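Local coordinates for beta-lactamase-like protein (Novosphingobium pentaromativorans US6-1, PDB 6AUF) that is a class B3-like metallo-beta-lactamase that probably hydrolyses beta-lactam antibiotics at a two-zinc active site, at residues I103-E108 and Q135-G140; V160-V163 and S169-L172; H72-S77 and P84-N89; D145-G150 and P226-R231. One frame throughout, in Å; residues are numbered along the deposited sequence.

Contact 1. Residues I103-E108 and Q135-G140; sequences ILTSHE and QVLESG. With ZN (zinc ion), chain C.
The carbonyl oxygen of V136 accepts a backbone bond near the C-terminal end of the helix that carries it: S139 N lies 2.9 Å from V136 O. The side chain of the same valine faces E108. V136 CG1, anti to the backbone N (chi1 168°), comes within 3.5 Å of E108 CG and 3.6 Å of E108 O, and the two side chains cross at about a right angle. E108 bends at chi2 (-85°), so that its aliphatic part lies against the valine while its carboxylate turns off to S186 OG and G188 N. Both carboxylate oxygens are thus paired within the buried interior. L137 splits its two methyls between two residues: CD1 is 4.0 Å from E108 CB, and CD2 is 4.0 Å from T105 OG1. The first side-chain bond of H107 points away from 135-140, and its NE2 binds zinc at 2.1 Å, with H109 and H185 on the same metal. H107 and H109 belong to the HxHxDH motif of the superfamily, and E108 is the residue between them. The contact thus backs the metal-binding loop against the helix; I116 of helix 116-121 adjoins T105, strand 126-130 meets L137 through A129, and strand 72-75 flanks L104.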
loop_
_atom_site.group_PDB
_atom_site.type_symbol
_atom_site.label_atom_id
_atom_site.label_comp_id
_atom_site.label_asym_id
_atom_site.label_seq_id
_atom_site.Cartn_x
_atom_site.Cartn_y
_atom_site.Cartn_z
ATOM N N ILE A 103 5.866 1.487 11.524
ATOM C CA ILE A 103 5.256 2.070 10.338
ATOM C C ILE A 103 5.877 1.384 9.129
ATOM O O ILE A 103 7.107 1.329 9.003
ATOM C CB ILE A 103 5.441 3.599 10.277
ATOM C CG1 ILE A 103 4.594 4.294 11.336
ATOM C CG2 ILE A 103 5.046 4.144 8.924
ATOM C CD1 ILE A 103 5.077 5.686 11.629
ATOM N N LEU A 104 5.027 0.825 8.276
ATOM C CA LEU A 104 5.427 0.138 7.060
ATOM C C LEU A 104 4.911 0.925 5.863
ATOM O O LEU A 104 4.157 1.893 6.010
ATOM C CB LEU A 104 4.885 -1.295 7.030
ATOM C CG LEU A 104 5.089 -2.098 8.312
ATOM C CD1 LEU A 104 4.355 -3.420 8.213
ATOM C CD2 LEU A 104 6.575 -2.316 8.608
ATOM N N THR A 105 5.328 0.500 4.670
ATOM C CA THR A 105 4.945 1.174 3.437
ATOM C C THR A 105 4.602 0.155 2.365
ATOM O O THR A 105 5.135 -0.955 2.342
ATOM C CB THR A 105 6.048 2.097 2.895
ATOM O OG1 THR A 105 7.274 1.367 2.742
ATOM C CG2 THR A 105 6.247 3.280 3.822
ATOM N N SER A 106 3.683 0.548 1.486
ATOM C CA SER A 106 3.444 -0.215 0.267
ATOM C C SER A 106 4.561 0.069 -0.739
ATOM O O SER A 106 5.343 -0.823 -1.083
ATOM C CB SER A 106 2.072 0.130 -0.305
ATOM O OG SER A 106 2.008 1.527 -0.520
ATOM N N HIS A 107 4.666 1.317 -1.200
ATOM C CA HIS A 107 5.732 1.681 -2.123
ATOM C C HIS A 107 6.134 3.127 -1.868
ATOM O O HIS A 107 5.549 3.816 -1.038
ATOM C CB HIS A 107 5.338 1.396 -3.583
ATOM C CG HIS A 107 4.390 2.384 -4.190
ATOM N ND1 HIS A 107 3.051 2.116 -4.377
ATOM C CD2 HIS A 107 4.602 3.615 -4.715
ATOM C CE1 HIS A 107 2.479 3.141 -4.986
ATOM N NE2 HIS A 107 3.394 4.069 -5.187
ATOM N N GLU A 108 7.175 3.572 -2.563
ATOM C CA GLU A 108 8.002 4.689 -2.111
ATOM C C GLU A 108 7.665 5.996 -2.819
ATOM O O GLU A 108 8.550 6.807 -3.109
ATOM C CB GLU A 108 9.478 4.333 -2.289
ATOM C CG GLU A 108 9.995 4.271 -3.747
ATOM C CD GLU A 108 9.766 2.932 -4.435
ATOM O OE1 GLU A 108 10.485 2.645 -5.422
ATOM O OE2 GLU A 108 8.882 2.170 -3.994
ATOM N N GLN A 135 16.798 3.005 -0.165
ATOM C CA GLN A 135 17.475 4.191 -0.687
ATOM C C GLN A 135 16.515 5.366 -0.847
ATOM O O GLN A 135 16.794 6.471 -0.373
ATOM C CB GLN A 135 18.153 3.870 -2.016
ATOM C CG GLN A 135 19.489 3.206 -1.848
ATOM C CD GLN A 135 20.549 4.167 -1.355
ATOM O OE1 GLN A 135 21.469 3.782 -0.627
ATOM N NE2 GLN A 135 20.436 5.429 -1.765
ATOM N N VAL A 136 15.390 5.157 -1.534
ATOM C CA VAL A 136 14.420 6.241 -1.709
ATOM C C VAL A 136 13.923 6.736 -0.354
ATOM O O VAL A 136 13.953 7.936 -0.063
ATOM C CB VAL A 136 13.250 5.785 -2.599
ATOM C CG1 VAL A 136 12.122 6.803 -2.539
ATOM C CG2 VAL A 136 13.720 5.557 -4.049
ATOM N N LEU A 137 13.465 5.814 0.495
ATOM C CA LEU A 137 12.938 6.187 1.808
ATOM C C LEU A 137 13.917 7.051 2.598
ATOM O O LEU A 137 13.517 8.031 3.231
ATOM C CB LEU A 137 12.587 4.926 2.597
ATOM C CG LEU A 137 11.108 4.599 2.702
ATOM C CD1 LEU A 137 10.395 5.108 1.478
ATOM C CD2 LEU A 137 10.907 3.107 2.876
ATOM N N GLU A 138 15.202 6.701 2.582
ATOM C CA GLU A 138 16.187 7.441 3.361
ATOM C C GLU A 138 16.689 8.691 2.647
ATOM O O GLU A 138 17.467 9.454 3.230
ATOM C CB GLU A 138 17.355 6.517 3.737
ATOM C CG GLU A 138 16.935 5.423 4.716
ATOM C CD GLU A 138 18.091 4.633 5.299
ATOM O OE1 GLU A 138 19.133 4.491 4.625
ATOM O OE2 GLU A 138 17.952 4.139 6.439
ATOM N N SER A 139 16.243 8.934 1.415
ATOM C CA SER A 139 16.633 10.118 0.667
ATOM C C SER A 139 15.456 10.962 0.210
ATOM O O SER A 139 15.656 12.135 -0.115
ATOM C CB SER A 139 17.458 9.730 -0.570
ATOM O OG SER A 139 16.621 9.221 -1.596
ATOM N N GLY A 140 14.245 10.408 0.178
ATOM C CA GLY A 140 13.076 11.122 -0.282
ATOM C C GLY A 140 12.940 11.234 -1.782
ATOM O O GLY A 140 11.835 11.509 -2.267
HETATM ZN ZN ZN C . 3.187 5.023 -7.031
#

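Contact 2. Residues V160-V163 and S169-L172; sequences VARV and SVTL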
loop_
_atom_site.group_PDB
_atom_site.type_symbol
_atom_site.label_atom_id
_atom_site.label_comp_id
_atom_site.label_asym_id
_atom_site.label_seq_id
_atom_site.Cartn_x
_atom_site.Cartn_y
_atom_site.Cartn_z
ATOM N N VAL A 160 15.461 4.194 7.978
ATOM C CA VAL A 160 14.902 2.847 8.033
ATOM C C VAL A 160 15.631 2.075 9.128
ATOM O O VAL A 160 16.828 1.787 9.010
ATOM C CB VAL A 160 15.016 2.139 6.681
ATOM C CG1 VAL A 160 14.624 0.679 6.818
ATOM C CG2 VAL A 160 14.133 2.828 5.656
ATOM N N ALA A 161 14.900 1.732 10.191
ATOM C CA ALA A 161 15.499 1.085 11.355
ATOM C C ALA A 161 15.754 -0.391 11.101
ATOM O O ALA A 161 16.817 -0.916 11.453
ATOM C CB ALA A 161 14.594 1.261 12.573
ATOM N N ARG A 162 14.785 -1.080 10.505
ATOM C CA ARG A 162 14.936 -2.478 10.126
ATOM C C ARG A 162 14.741 -2.604 8.626
ATOM O O ARG A 162 13.666 -2.292 8.101
ATOM C CB ARG A 162 13.943 -3.381 10.862
ATOM C CG ARG A 162 14.250 -4.848 10.617
ATOM C CD ARG A 162 13.224 -5.820 11.160
ATOM N NE ARG A 162 13.510 -7.151 10.637
ATOM C CZ ARG A 162 12.638 -8.145 10.544
ATOM N NH1 ARG A 162 13.023 -9.313 10.028
ATOM N NH2 ARG A 162 11.391 -7.972 10.951
ATOM N N VAL A 163 15.763 -3.066 7.934
ATOM C CA VAL A 163 15.665 -3.225 6.493
ATOM C C VAL A 163 15.464 -4.701 6.178
ATOM O O VAL A 163 16.164 -5.569 6.718
ATOM C CB VAL A 163 16.888 -2.622 5.789
ATOM C CG1 VAL A 163 17.957 -2.301 6.812
ATOM C CG2 VAL A 163 17.358 -3.517 4.678
ATOM N N SER A 169 9.265 -11.024 8.182
ATOM C CA SER A 169 8.084 -10.801 8.999
ATOM C C SER A 169 8.343 -9.660 9.962
ATOM O O SER A 169 9.345 -9.673 10.683
ATOM C CB SER A 169 7.710 -12.056 9.777
ATOM O OG SER A 169 6.849 -12.853 8.997
ATOM N N VAL A 170 7.455 -8.672 9.971
ATOM C CA VAL A 170 7.438 -7.682 11.038
ATOM C C VAL A 170 6.567 -8.238 12.157
ATOM O O VAL A 170 5.379 -8.518 11.952
ATOM C CB VAL A 170 6.920 -6.326 10.549
ATOM C CG1 VAL A 170 6.933 -5.329 11.691
ATOM C CG2 VAL A 170 7.763 -5.829 9.401
ATOM N N THR A 171 7.164 -8.429 13.330
ATOM C CA THR A 171 6.475 -9.028 14.463
ATOM C C THR A 171 6.333 -8.020 15.593
ATOM O O THR A 171 7.303 -7.350 15.966
ATOM C CB THR A 171 7.214 -10.254 14.969
ATOM O OG1 THR A 171 8.623 -10.040 14.818
ATOM C CG2 THR A 171 6.772 -11.474 14.190
ATOM N N LEU A 172 5.123 -7.940 16.143
ATOM C CA LEU A 172 4.797 -7.073 17.275
ATOM C C LEU A 172 3.911 -7.915 18.182
ATOM O O LEU A 172 2.715 -8.065 17.917
ATOM C CB LEU A 172 4.090 -5.800 16.825
ATOM C CG LEU A 172 3.861 -4.783 17.932
ATOM C CD1 LEU A 172 5.138 -4.630 18.743
ATOM C CD2 LEU A 172 3.422 -3.447 17.357
HETATM O O HOH W 1 11.403 -12.036 9.261
#
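The guanidinium of R162 meets strand 169-172 by its edge, with S169 O and a water both near its plane, while neither segment places an atom over its faces. R162 NH2 donates to S169 O at 2.7 Å, and the N-H...O angle of 165° makes the bond nearly straight. Seen from the acceptor it is less regular: the oxygen sits only 5° out of the guanidinium plane, but the nitrogen stands 39° above the carbonyl plane, off the lone-pair directions. R162 reaches this far because its chain is extended from CG to NE, which matters since the closest CA atoms, those of R162 and V170, are 9.2 Å apart. The water adds a second link, accepting from S169 N at 2.6 Å and from R162 NH1 at 3.3 Å. The direct bond, with the longer water link, probably restrains the rotation of the group, helped perhaps by a long, weak ion pair with D168. Strand 162-164 is an outermost strand of the seven-stranded sheet, and strand 169-172 an outermost strand of the five-stranded one. The arginine spans these edges of the αββα sandwich, and W102 of strand 100-104 touches both R162 and V170, with L104 adjoining V170.

Contact 3. Residues H72-S77 and P84-N89; sequences HVLIDS and PLVLAN
V86 points its CG2 methyl at the forked end of L74, 4.4 Å from L74 CD1 and 4.5 Å from L74 CD2. This is apolar packing inside a beta-alpha-beta unit, in which strand 72-75 leads through helix 83-91 to the parallel, adjacent strand 100-104. The helix thus packs against the strand that precedes it. V86 serves both ends of the contact with its two branches. CG2 is anti to the backbone N and faces the leucine, whereas CG1, between the backbone N and the carbonyl carbon (chi1 37°), lies 3.8 Å from S77 O, just past the end of the strand. The nearest CA atoms are those of S77 and V86, 7.3 Å apart, which shows that the helix comes closest at the loop rather than along the strand. L119 of helix 116-121 also touches L74, S77 and L87. S77 turns its hydroxyl elsewhere, to S115 N, and its side chain is about 6 Å from that of the zinc ligand H112. D76, between the strand and S77, holds the loop by polar bonds: its carboxylate accepts from S106 N and pairs with Y208 OH. The contact itself is therefore apolar at L74 and methyl-to-carbonyl at S77, while S77 and D76 make their polar bonds elsewhere. On the helix the regular pattern is intact around the packed valine: A88 N lies 2.9 Å from P84 O, and N89 N lies 3.0 Å from L85 O.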
loop_
_atom_site.group_PDB
_atom_site.type_symbol
_atom_site.label_atom_id
_atom_site.label_comp_id
_atom_site.label_asym_id
_atom_site.label_seq_id
_atom_site.Cartn_x
_atom_site.Cartn_y
_atom_site.Cartn_z
ATOM N N HIS A 72 0.500 -1.543 17.971
ATOM C CA HIS A 72 -0.084 -1.626 16.643
ATOM C C HIS A 72 0.975 -1.476 15.554
ATOM O O HIS A 72 2.118 -1.072 15.797
ATOM C CB HIS A 72 -1.169 -0.562 16.472
ATOM C CG HIS A 72 -2.039 -0.415 17.676
ATOM N ND1 HIS A 72 -2.756 -1.466 18.203
ATOM C CD2 HIS A 72 -2.283 0.649 18.476
ATOM C CE1 HIS A 72 -3.414 -1.053 19.272
ATOM N NE2 HIS A 72 -3.141 0.226 19.459
ATOM N N VAL A 73 0.564 -1.816 14.335
ATOM C CA VAL A 73 1.333 -1.566 13.125
ATOM C C VAL A 73 0.481 -0.713 12.194
ATOM O O VAL A 73 -0.749 -0.822 12.162
ATOM C CB VAL A 73 1.772 -2.882 12.447
ATOM C CG1 VAL A 73 2.621 -2.605 11.213
ATOM C CG2 VAL A 73 2.537 -3.738 13.437
ATOM N N LEU A 74 1.146 0.168 11.455
ATOM C CA LEU A 74 0.482 1.111 10.566
ATOM C C LEU A 74 1.215 1.098 9.232
ATOM O O LEU A 74 2.446 1.188 9.204
ATOM C CB LEU A 74 0.470 2.524 11.173
ATOM C CG LEU A 74 -0.128 3.633 10.301
ATOM C CD1 LEU A 74 -1.640 3.478 10.157
ATOM C CD2 LEU A 74 0.231 5.029 10.813
ATOM N N ILE A 75 0.467 0.966 8.135
ATOM C CA ILE A 75 1.038 0.889 6.794
ATOM C C ILE A 75 0.587 2.111 6.002
ATOM O O ILE A 75 -0.615 2.320 5.795
ATOM C CB ILE A 75 0.636 -0.402 6.068
ATOM C CG1 ILE A 75 0.873 -1.618 6.955
ATOM C CG2 ILE A 75 1.405 -0.542 4.736
ATOM C CD1 ILE A 75 0.350 -2.902 6.343
ATOM N N ASP A 76 1.557 2.909 5.555
ATOM C CA ASP A 76 1.332 4.063 4.694
ATOM C C ASP A 76 0.819 5.268 5.465
ATOM O O ASP A 76 0.050 5.143 6.424
ATOM C CB ASP A 76 0.372 3.719 3.559
ATOM C CG ASP A 76 1.027 2.875 2.490
ATOM O OD1 ASP A 76 2.272 2.819 2.474
ATOM O OD2 ASP A 76 0.306 2.277 1.668
ATOM N N SER A 77 1.260 6.445 5.033
ATOM C CA SER A 77 0.892 7.698 5.656
ATOM C C SER A 77 -0.120 8.495 4.852
ATOM O O SER A 77 -0.751 9.401 5.407
ATOM C CB SER A 77 2.145 8.559 5.855
ATOM O OG SER A 77 2.669 8.950 4.594
ATOM N N PRO A 84 -1.974 14.478 10.024
ATOM C CA PRO A 84 -3.050 14.704 11.010
ATOM C C PRO A 84 -4.348 13.978 10.682
ATOM O O PRO A 84 -5.056 13.544 11.599
ATOM C CB PRO A 84 -3.239 16.230 10.986
ATOM C CG PRO A 84 -1.933 16.766 10.491
ATOM C CD PRO A 84 -1.427 15.742 9.500
ATOM N N LEU A 85 -4.684 13.830 9.401
ATOM C CA LEU A 85 -5.915 13.134 9.047
ATOM C C LEU A 85 -5.931 11.722 9.622
ATOM O O LEU A 85 -6.904 11.316 10.268
ATOM C CB LEU A 85 -6.081 13.106 7.529
ATOM C CG LEU A 85 -6.578 14.389 6.861
ATOM C CD1 LEU A 85 -5.741 15.581 7.274
ATOM C CD2 LEU A 85 -6.542 14.222 5.355
ATOM N N VAL A 86 -4.850 10.962 9.405
ATOM C CA VAL A 86 -4.814 9.580 9.868
ATOM C C VAL A 86 -4.576 9.526 11.364
ATOM O O VAL A 86 -5.117 8.660 12.059
ATOM C CB VAL A 86 -3.751 8.766 9.103
ATOM C CG1 VAL A 86 -2.518 9.607 8.804
ATOM C CG2 VAL A 86 -3.353 7.548 9.911
ATOM N N LEU A 87 -3.749 10.432 11.887
ATOM C CA LEU A 87 -3.622 10.532 13.335
ATOM C C LEU A 87 -4.986 10.694 13.992
ATOM O O LEU A 87 -5.230 10.163 15.080
ATOM C CB LEU A 87 -2.721 11.705 13.709
ATOM C CG LEU A 87 -1.256 11.677 13.298
ATOM C CD1 LEU A 87 -0.746 13.106 13.322
ATOM C CD2 LEU A 87 -0.461 10.801 14.252
ATOM N N ALA A 88 -5.889 11.436 13.348
ATOM C CA ALA A 88 -7.220 11.606 13.921
ATOM C C ALA A 88 -8.060 10.351 13.725
ATOM O O ALA A 88 -8.839 9.975 14.612
ATOM C CB ALA A 88 -7.914 12.827 13.311
ATOM N N ASN A 89 -7.909 9.686 12.572
ATOM C CA ASN A 89 -8.678 8.471 12.335
ATOM C C ASN A 89 -8.307 7.387 13.333
ATOM O O ASN A 89 -9.149 6.556 13.693
ATOM C CB ASN A 89 -8.477 7.983 10.901
ATOM C CG ASN A 89 -9.188 8.857 9.884
ATOM O OD1 ASN A 89 -9.970 9.731 10.247
ATOM N ND2 ASN A 89 -8.930 8.613 8.603
#

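Contact 4. Residues D145-G150 and P226-R231; sequences DDPQSG and PDRIAR
This is a small van der Waals contact between the loop that follows helix 131-139 and the first turns of helix 226-241, made almost wholly by one arginine methylene. R228 CD is 3.6 Å from P147 CG and 3.7 Å from P147 CD, and it is also 3.6 Å from D145 O. The proline ring and the arginine chain cross at about a right angle, and R228 CD lies against the CG-CD side of the ring. R228 leaves the helix with CG anti to the backbone N, then bends at chi2 and chi3, which turns its charged end past the loop to P183 O. No salt bridge to D145 results: D145 OD2 and R228 NE are 6.6 Å apart, although their opposite charges may still attract weakly. Y220 also touches both P147 and R228. The loop carries its own bracing. A type I turn runs from D146 to S149, with S149 N 3.2 Å from D146 O, and D146 OD1 accepts from Q148 N at 2.8 Å (N-H...O 161°), an Asx turn. That bond meets OD1 on the anti side of the carboxylate. The other oxygen, OD2, is hydrogen-bonded to NE2 of H109, whose ND1 binds zinc, so D146 probably helps to orient H109. A carboxylate behind a metal-bound histidine is the second-shell pairing familiar from zinc enzymes.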
loop_
_atom_site.group_PDB
_atom_site.type_symbol
_atom_site.label_atom_id
_atom_site.label_comp_id
_atom_site.label_asym_id
_atom_site.label_seq_id
_atom_site.Cartn_x
_atom_site.Cartn_y
_atom_site.Cartn_z
ATOM N N ASP A 145 15.954 3.886 -11.004
ATOM C CA ASP A 145 15.301 2.804 -11.735
ATOM C C ASP A 145 13.799 2.987 -11.883
ATOM O O ASP A 145 13.164 2.204 -12.601
ATOM C CB ASP A 145 15.557 1.460 -11.043
ATOM C CG ASP A 145 16.994 1.013 -11.175
ATOM O OD1 ASP A 145 17.653 1.460 -12.140
ATOM O OD2 ASP A 145 17.460 0.231 -10.317
ATOM N N ASP A 146 13.217 3.977 -11.222
ATOM C CA ASP A 146 11.772 4.148 -11.256
ATOM C C ASP A 146 11.359 4.697 -12.616
ATOM O O ASP A 146 11.857 5.756 -13.013
ATOM C CB ASP A 146 11.343 5.099 -10.143
ATOM C CG ASP A 146 9.864 5.103 -9.930
ATOM O OD1 ASP A 146 9.105 5.173 -10.915
ATOM O OD2 ASP A 146 9.445 5.021 -8.765
ATOM N N PRO A 147 10.450 4.043 -13.344
ATOM C CA PRO A 147 10.029 4.592 -14.647
ATOM C C PRO A 147 9.440 5.990 -14.557
ATOM O O PRO A 147 9.343 6.676 -15.579
ATOM C CB PRO A 147 8.984 3.580 -15.138
ATOM C CG PRO A 147 9.255 2.335 -14.346
ATOM C CD PRO A 147 9.708 2.823 -13.000
ATOM N N GLN A 148 9.065 6.446 -13.368
ATOM C CA GLN A 148 8.372 7.714 -13.213
ATOM C C GLN A 148 9.274 8.864 -12.800
ATOM O O GLN A 148 8.829 10.011 -12.836
ATOM C CB GLN A 148 7.247 7.585 -12.186
ATOM C CG GLN A 148 6.008 6.926 -12.720
ATOM C CD GLN A 148 4.851 7.124 -11.787
ATOM O OE1 GLN A 148 4.204 8.172 -11.795
ATOM N NE2 GLN A 148 4.602 6.134 -10.942
ATOM N N SER A 149 10.505 8.607 -12.384
ATOM C CA SER A 149 11.413 9.725 -12.206
ATOM C C SER A 149 11.913 10.160 -13.575
ATOM O O SER A 149 12.037 9.342 -14.490
ATOM C CB SER A 149 12.581 9.353 -11.294
ATOM O OG SER A 149 13.551 8.588 -11.984
ATOM N N GLY A 150 12.146 11.460 -13.733
ATOM C CA GLY A 150 11.895 12.446 -12.697
ATOM C C GLY A 150 10.620 13.236 -12.926
ATOM O O GLY A 150 10.587 14.464 -12.792
ATOM N N PRO A 226 15.606 -4.158 -19.191
ATOM C CA PRO A 226 15.288 -5.563 -18.902
ATOM C C PRO A 226 15.298 -5.873 -17.424
ATOM O O PRO A 226 14.528 -6.737 -16.983
ATOM C CB PRO A 226 16.376 -6.335 -19.664
ATOM C CG PRO A 226 17.487 -5.349 -19.844
ATOM C CD PRO A 226 16.849 -4.009 -19.966
ATOM N N ASP A 227 16.134 -5.190 -16.639
ATOM C CA ASP A 227 16.047 -5.326 -15.189
ATOM C C ASP A 227 14.644 -4.995 -14.691
ATOM O O ASP A 227 14.013 -5.804 -13.998
ATOM C CB ASP A 227 17.080 -4.434 -14.513
ATOM C CG ASP A 227 18.484 -5.041 -14.522
ATOM O OD1 ASP A 227 18.612 -6.266 -14.768
ATOM O OD2 ASP A 227 19.454 -4.294 -14.271
ATOM N N ARG A 228 14.133 -3.812 -15.065
ATOM C CA ARG A 228 12.795 -3.397 -14.659
ATOM C C ARG A 228 11.739 -4.388 -15.125
ATOM O O ARG A 228 10.823 -4.734 -14.365
ATOM C CB ARG A 228 12.489 -2.006 -15.212
ATOM C CG ARG A 228 11.114 -1.466 -14.830
ATOM C CD ARG A 228 11.149 -0.587 -13.551
ATOM N NE ARG A 228 11.418 -1.372 -12.347
ATOM C CZ ARG A 228 10.497 -2.045 -11.655
ATOM N NH1 ARG A 228 9.211 -2.043 -12.032
ATOM N NH2 ARG A 228 10.875 -2.741 -10.580
ATOM N N ILE A 229 11.837 -4.848 -16.377
ATOM C CA ILE A 229 10.841 -5.786 -16.893
ATOM C C ILE A 229 10.880 -7.086 -16.106
ATOM O O ILE A 229 9.839 -7.697 -15.833
ATOM C CB ILE A 229 11.051 -6.040 -18.400
ATOM C CG1 ILE A 229 10.837 -4.758 -19.208
ATOM C CG2 ILE A 229 10.137 -7.171 -18.890
ATOM C CD1 ILE A 229 10.793 -4.985 -20.698
ATOM N N ALA A 230 12.078 -7.551 -15.753
ATOM C CA ALA A 230 12.168 -8.819 -15.034
ATOM C C ALA A 230 11.627 -8.668 -13.621
ATOM O O ALA A 230 10.941 -9.560 -13.113
ATOM C CB ALA A 230 13.616 -9.325 -15.016
ATOM N N ARG A 231 11.940 -7.547 -12.973
ATOM C CA ARG A 231 11.363 -7.250 -11.668
ATOM C C ARG A 231 9.837 -7.144 -11.732
ATOM O O ARG A 231 9.143 -7.610 -10.824
ATOM C CB ARG A 231 11.990 -5.972 -11.117
ATOM C CG ARG A 231 13.451 -6.161 -10.739
ATOM C CD ARG A 231 13.541 -7.194 -9.639
ATOM N NE ARG A 231 13.393 -6.583 -8.326
ATOM C CZ ARG A 231 13.290 -7.268 -7.188
ATOM N NH1 ARG A 231 13.287 -8.604 -7.197
ATOM N NH2 ARG A 231 13.192 -6.613 -6.039
#

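Contacts 1 and 3 are both buried van der Waals packing, in contact 1 largely by the aliphatic part of E108 and in contact 3 by V86 on L74 and a carbonyl; their strands 100-104 and 72-75 are sheet neighbours. Contact 2 is only partly buried and polar, an arginine and a water linking strand edges, yet it meets contact 1 where V170 packs on L104, and contact 3 through L172. Contact 4 is peripheral, though P147 and R228 are buried and D145 exposed; an arginine methylene packs on a proline with no hydrogen bond across, unlike the R162 bond of contact 2. Contacts 1 and 4 both approach the zinc site.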